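Local coordinates for substrate binding periplasmic protein (Ralstonia solanacearum, PDB 3LOP) that binds leucine in its interdomain cleft and probably serves an ABC-type uptake system as a periplasmic receptor, at residues A123-Q126 with Q127-D130; A157-G160 with V161-L165. One frame throughout, in Å; residues are numbered along the deposited sequence.

Contact 1: residues A123-Q126 with Q127-D130; sequences ASYQ and QEID. With LEU (leucine), chain B.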
ATOM      1  N   ALA A 123      -6.229   6.254  -0.948  1.00  4.40           N
ATOM      2  CA  ALA A 123      -5.914   7.676  -0.901  1.00  4.35           C
ATOM      3  C   ALA A 123      -4.399   7.774  -1.044  1.00  4.98           C
ATOM      4  O   ALA A 123      -3.669   6.900  -0.572  1.00  5.34           O
ATOM      5  CB  ALA A 123      -6.372   8.272   0.426  1.00  5.87           C
ATOM      6  N   SER A 124      -3.939   8.842  -1.690  1.00  4.35           N
ATOM      7  CA  SER A 124      -2.519   9.054  -1.978  1.00  3.85           C
ATOM      8  C   SER A 124      -1.606   9.421  -0.812  1.00  3.85           C
ATOM      9  O   SER A 124      -2.061   9.800   0.264  1.00  4.04           O
ATOM     10  CB  SER A 124      -2.384  10.143  -3.036  1.00  4.42           C
ATOM     11  OG  SER A 124      -2.624  11.417  -2.455  1.00  6.62           O
ATOM     12  N   TYR A 125      -0.301   9.321  -1.054  1.00  4.16           N
ATOM     13  CA  TYR A 125       0.689   9.680  -0.046  1.00  4.31           C
ATOM     14  C   TYR A 125       0.566  11.158   0.298  1.00  5.50           C
ATOM     15  O   TYR A 125       0.731  11.547   1.455  1.00  5.29           O
ATOM     16  CB  TYR A 125       2.119   9.425  -0.538  1.00  3.94           C
ATOM     17  CG  TYR A 125       2.525   7.975  -0.637  1.00  4.51           C
ATOM     18  CD1 TYR A 125       1.950   7.007   0.184  1.00  4.50           C
ATOM     19  CD2 TYR A 125       3.537   7.583  -1.511  1.00  4.61           C
ATOM     20  CE1 TYR A 125       2.377   5.680   0.138  1.00  3.75           C
ATOM     21  CE2 TYR A 125       3.971   6.265  -1.565  1.00  3.66           C
ATOM     22  CZ  TYR A 125       3.387   5.319  -0.738  1.00  4.75           C
ATOM     23  OH  TYR A 125       3.799   4.012  -0.786  1.00  5.81           O
ATOM     24  N   GLN A 126       0.284  11.987  -0.705  1.00  5.31           N
ATOM     25  CA  GLN A 126       0.150  13.417  -0.456  1.00  6.07           C
ATOM     26  C   GLN A 126      -1.027  13.688   0.475  1.00  5.32           C
ATOM     27  O   GLN A 126      -0.950  14.557   1.338  1.00  5.99           O
ATOM     28  CB  GLN A 126      -0.031  14.184  -1.766  1.00  8.05           C
ATOM     29  CG  GLN A 126       0.086  15.703  -1.606  1.00 11.49           C
ATOM     30  CD  GLN A 126       1.427  16.130  -1.029  1.00 13.84           C
ATOM     31  OE1 GLN A 126       2.483  15.814  -1.582  1.00 17.67           O
ATOM     32  NE2 GLN A 126       1.391  16.853   0.087  1.00 14.53           N
ATOM     33  N   GLN A 127      -2.116  12.944   0.304  1.00  4.98           N
ATOM     34  CA  GLN A 127      -3.270  13.122   1.176  1.00  5.15           C
ATOM     35  C   GLN A 127      -2.887  12.723   2.597  1.00  5.00           C
ATOM     36  O   GLN A 127      -3.272  13.390   3.556  1.00  5.28           O
ATOM     37  CB  GLN A 127      -4.455  12.274   0.707  1.00  4.95           C
ATOM     38  CG  GLN A 127      -5.060  12.707  -0.615  1.00  6.76           C
ATOM     39  CD  GLN A 127      -6.297  11.901  -0.964  1.00  6.95           C
ATOM     40  OE1 GLN A 127      -7.379  12.129  -0.415  1.00 11.96           O
ATOM     41  NE2 GLN A 127      -6.141  10.939  -1.863  1.00  5.31           N
ATOM     42  N   GLU A 128      -2.130  11.634   2.725  1.00  4.78           N
ATOM     43  CA  GLU A 128      -1.679  11.151   4.028  1.00  5.38           C
ATOM     44  C   GLU A 128      -0.788  12.197   4.695  1.00  4.77           C
ATOM     45  O   GLU A 128      -0.967  12.530   5.870  1.00  5.00           O
ATOM     46  CB  GLU A 128      -0.867   9.860   3.881  1.00  4.61           C
ATOM     47  CG  GLU A 128      -1.642   8.627   3.446  1.00  6.95           C
ATOM     48  CD  GLU A 128      -0.761   7.387   3.442  1.00  9.07           C
ATOM     49  OE1 GLU A 128      -0.121   7.119   4.481  1.00  9.57           O
ATOM     50  OE2 GLU A 128      -0.704   6.683   2.411  1.00  9.65           O
ATOM     51  N   ILE A 129       0.174  12.707   3.934  1.00  5.15           N
ATOM     52  CA  ILE A 129       1.112  13.701   4.433  1.00  5.28           C
ATOM     53  C   ILE A 129       0.407  14.991   4.840  1.00  5.76           C
ATOM     54  O   ILE A 129       0.661  15.530   5.919  1.00  6.38           O
ATOM     55  CB  ILE A 129       2.208  13.988   3.381  1.00  5.71           C
ATOM     56  CG1 ILE A 129       3.063  12.731   3.188  1.00  5.64           C
ATOM     57  CG2 ILE A 129       3.072  15.161   3.821  1.00  6.94           C
ATOM     58  CD1 ILE A 129       4.065  12.817   2.052  1.00  7.22           C
ATOM     59  N   ASP A 130      -0.486  15.485   3.988  1.00  6.04           N
ATOM     60  CA  ASP A 130      -1.219  16.702   4.316  1.00  7.45           C
ATOM     61  C   ASP A 130      -1.948  16.543   5.645  1.00  7.01           C
ATOM     62  O   ASP A 130      -1.833  17.383   6.537  1.00  7.55           O
ATOM     63  CB  ASP A 130      -2.251  17.033   3.230  1.00  9.73           C
ATOM     64  CG  ASP A 130      -1.621  17.585   1.971  1.00 14.70           C
ATOM     65  OD1 ASP A 130      -0.533  18.191   2.063  1.00 17.81           O
ATOM     66  OD2 ASP A 130      -2.226  17.429   0.887  1.00 18.46           O
TER
HETATM   67  N   LEU B 400       4.826   0.076  -2.385  1.00  4.82           N
HETATM   68  CA  LEU B 400       5.845   0.142  -1.300  1.00  7.09           C
HETATM   69  C   LEU B 400       5.318  -0.530  -0.048  1.00  7.25           C
HETATM   70  O   LEU B 400       6.155  -0.915   0.791  1.00  7.88           O
HETATM   71  CB  LEU B 400       6.167   1.596  -1.002  1.00  3.61           C
HETATM   72  CG  LEU B 400       6.415   2.266  -2.349  1.00  7.47           C
HETATM   73  CD1 LEU B 400       5.849   3.616  -2.365  1.00  1.00           C
HETATM   74  CD2 LEU B 400       7.860   2.288  -2.644  1.00  1.00           C
HETATM   75  OXT LEU B 400       4.078  -0.657   0.073  1.00  8.31           O
HETATM   76  O   HOH W   1      -1.292   5.837  -0.013  1.00  7.96           O
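Ser124 caps the first turn of helix 125-138: its OG takes the amide of Gln127, with 3.2 Å between Ser124 OG and Gln127 N. The hydroxyl can reach that amide because chi1 of 75° tucks OG between the backbone N and the carbonyl carbon. Main-chain bonds then continue from Glu128 N to Ser124 O, Ile129 N to Tyr125 O and Asp130 N to Gln126 O.

One turn on, a side-chain bond joins Gln126 to Asp130, NE2 lying 3.1 Å from OD1. The acceptor lies in the amide plane of Gln126, whereas the donor stands 51° above the carboxylate plane of Asp130, whose OD1 is also bonded to Thr164.

Tyr125 and Glu128 run side by side, ring and carboxylate planes 67° apart; Glu128 OE2 sits in the ring plane at its edge, 3.5 Å from Tyr125 CD1. A water donates to Ala123 O and, at 2.6 Å, to Glu128 OE2, which is also hydrogen-bonded to Ser229 OG.

Tyr125 belongs to the leucine pocket and the magnesium site. The water and Ser229 both grip OE2, which restrains the buried carboxylate beside the ring, and the nearby helix N-terminus would tend to stabilise its negative charge.

Contact 2: residues A157-G160 with V161-L165; sequences AITG and VERTL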
ATOM      1  N   ALA A 157       8.084  11.450  -0.385  1.00  9.05           N
ATOM      2  CA  ALA A 157       7.968  11.833   1.016  1.00  7.33           C
ATOM      3  C   ALA A 157       8.542  13.218   1.298  1.00  7.42           C
ATOM      4  O   ALA A 157       7.874  14.062   1.892  1.00  7.15           O
ATOM      5  CB  ALA A 157       8.655  10.793   1.898  1.00  7.94           C
ATOM      6  N   ILE A 158       9.778  13.452   0.870  1.00  6.29           N
ATOM      7  CA  ILE A 158      10.413  14.744   1.105  1.00  6.96           C
ATOM      8  C   ILE A 158       9.663  15.877   0.417  1.00  6.30           C
ATOM      9  O   ILE A 158       9.367  16.895   1.040  1.00  7.22           O
ATOM     10  CB  ILE A 158      11.882  14.751   0.623  1.00  6.68           C
ATOM     11  CG1 ILE A 158      12.725  13.817   1.495  1.00  7.49           C
ATOM     12  CG2 ILE A 158      12.448  16.169   0.690  1.00  7.96           C
ATOM     13  CD1 ILE A 158      12.840  14.256   2.950  1.00  9.05           C
ATOM     14  N   THR A 159       9.364  15.702  -0.864  1.00  7.26           N
ATOM     15  CA  THR A 159       8.647  16.721  -1.618  1.00  8.63           C
ATOM     16  C   THR A 159       7.297  17.013  -0.973  1.00  7.88           C
ATOM     17  O   THR A 159       6.909  18.173  -0.825  1.00  7.58           O
ATOM     18  CB  THR A 159       8.414  16.271  -3.071  1.00 10.05           C
ATOM     19  OG1 THR A 159       9.679  16.060  -3.713  1.00 14.60           O
ATOM     20  CG2 THR A 159       7.630  17.329  -3.839  1.00 13.81           C
ATOM     21  N   GLY A 160       6.594  15.953  -0.585  1.00  7.65           N
ATOM     22  CA  GLY A 160       5.290  16.104   0.032  1.00  7.47           C
ATOM     23  C   GLY A 160       5.325  16.824   1.365  1.00  7.79           C
ATOM     24  O   GLY A 160       4.542  17.741   1.602  1.00  7.34           O
ATOM     25  N   VAL A 161       6.232  16.408   2.243  1.00  6.44           N
ATOM     26  CA  VAL A 161       6.348  17.035   3.550  1.00  5.69           C
ATOM     27  C   VAL A 161       6.773  18.494   3.408  1.00  6.50           C
ATOM     28  O   VAL A 161       6.266  19.364   4.118  1.00  6.61           O
ATOM     29  CB  VAL A 161       7.358  16.274   4.444  1.00  6.49           C
ATOM     30  CG1 VAL A 161       7.606  17.047   5.728  1.00  6.69           C
ATOM     31  CG2 VAL A 161       6.815  14.890   4.776  1.00  7.12           C
ATOM     32  N   GLU A 162       7.690  18.766   2.483  1.00  6.44           N
ATOM     33  CA  GLU A 162       8.153  20.134   2.266  1.00  7.89           C
ATOM     34  C   GLU A 162       7.009  21.020   1.784  1.00  8.03           C
ATOM     35  O   GLU A 162       6.886  22.170   2.205  1.00  7.64           O
ATOM     36  CB  GLU A 162       9.287  20.170   1.236  1.00 10.46           C
ATOM     37  CG  GLU A 162      10.539  19.427   1.664  1.00 17.88           C
ATOM     38  CD  GLU A 162      11.682  19.588   0.679  1.00 21.49           C
ATOM     39  OE1 GLU A 162      11.453  19.408  -0.537  1.00 25.19           O
ATOM     40  OE2 GLU A 162      12.812  19.889   1.121  1.00 25.16           O
ATOM     41  N   ARG A 163       6.174  20.477   0.905  1.00  6.77           N
ATOM     42  CA  ARG A 163       5.046  21.227   0.363  1.00  7.68           C
ATOM     43  C   ARG A 163       4.056  21.608   1.458  1.00  7.63           C
ATOM     44  O   ARG A 163       3.632  22.762   1.551  1.00  8.82           O
ATOM     45  CB  ARG A 163       4.336  20.404  -0.714  1.00  9.77           C
ATOM     46  CG  ARG A 163       3.168  21.121  -1.380  1.00 15.10           C
ATOM     47  CD  ARG A 163       2.574  20.265  -2.484  1.00 18.79           C
ATOM     48  NE  ARG A 163       3.582  19.904  -3.476  1.00 22.78           N
ATOM     49  CZ  ARG A 163       3.381  19.054  -4.478  1.00 25.08           C
ATOM     50  NH1 ARG A 163       2.201  18.469  -4.629  1.00 25.87           N
ATOM     51  NH2 ARG A 163       4.365  18.784  -5.326  1.00 25.36           N
ATOM     52  N   THR A 164       3.691  20.638   2.288  1.00  6.86           N
ATOM     53  CA  THR A 164       2.749  20.887   3.368  1.00  7.65           C
ATOM     54  C   THR A 164       3.325  21.882   4.370  1.00  7.58           C
ATOM     55  O   THR A 164       2.642  22.811   4.796  1.00  7.22           O
ATOM     56  CB  THR A 164       2.384  19.577   4.097  1.00  8.50           C
ATOM     57  OG1 THR A 164       1.861  18.636   3.151  1.00 11.23           O
ATOM     58  CG2 THR A 164       1.328  19.838   5.172  1.00  9.95           C
ATOM     59  N   LEU A 165       4.589  21.705   4.736  1.00  6.07           N
ATOM     60  CA  LEU A 165       5.208  22.611   5.696  1.00  6.61           C
ATOM     61  C   LEU A 165       5.330  24.030   5.151  1.00  6.90           C
ATOM     62  O   LEU A 165       5.169  25.000   5.895  1.00  6.99           O
ATOM     63  CB  LEU A 165       6.583  22.085   6.118  1.00  6.93           C
ATOM     64  CG  LEU A 165       6.557  20.844   7.017  1.00  5.73           C
ATOM     65  CD1 LEU A 165       7.986  20.409   7.338  1.00  5.19           C
ATOM     66  CD2 LEU A 165       5.790  21.156   8.301  1.00  5.78           C
TER
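Val161 lays CG2 against the carbonyl oxygen of Ala157, 3.2 Å from Val161 CG2 to Ala157 O, while its own amide donates to that same oxygen. A chi1 of 172° sends CG1 anti to the backbone N and leaves CG2 beside it, on the side where the carbonyl of the preceding turn arrives.

Glu162 follows with its carboxylate end against a methyl group: its CD lies 3.5 Å from Ile158 CG2, the two side chains crossing at a slant. Ile158 reaches Val146 and Tyr148 of strand 144-149 and Met175 of strand 174-178, and Met175 is touched by Glu162 as well.

At Arg163 the amide bonds to Thr159 O, 3.0 Å from Arg163 N. The chain bends at chi3 (-57°), and the guanidinium makes a loose contact in which Arg163 NH2 lies 3.9 Å from Thr159 CG2.

Thr164 N donates to Gly160 O, 3.1 Å away, and its hydroxyl is held by Asp130 of helix 125-138. Leu165, its amide bonded to Val161 O, packs on Ile144 of strand 144-149.

The i to i+4 backbone bonds are those of any alpha-helix. The order strand 144-149, helix 152-166, strand 174-178, with Ile158 touching both strands, Leu165 against the first, and Glu162 and Arg163 on the more exposed side, marks a beta-alpha-beta unit of a periplasmic binding protein.

How the contacts relate
Contact 1 precedes contact 2 along the chain, and their centres lie about 10 Å apart, on the same side of the chain's centre. Contact 1 opens helix 125-138 and contact 2 lies in helix 152-166, with strand 144-149 of the four-stranded parallel sheet between these helices in sequence. The two helices meet directly: Asp130 OD1 is 2.7 Å from Thr164 OG1, and Gln126 OE1 packs 3.3 Å from Gly160 CA, where the lack of a side chain on Gly160 is consistent with the amide's close approach. Both helices also contribute to the leucine pocket, through Tyr125 and Leu153, so this packing ties together two sources of ligand-contacting residues.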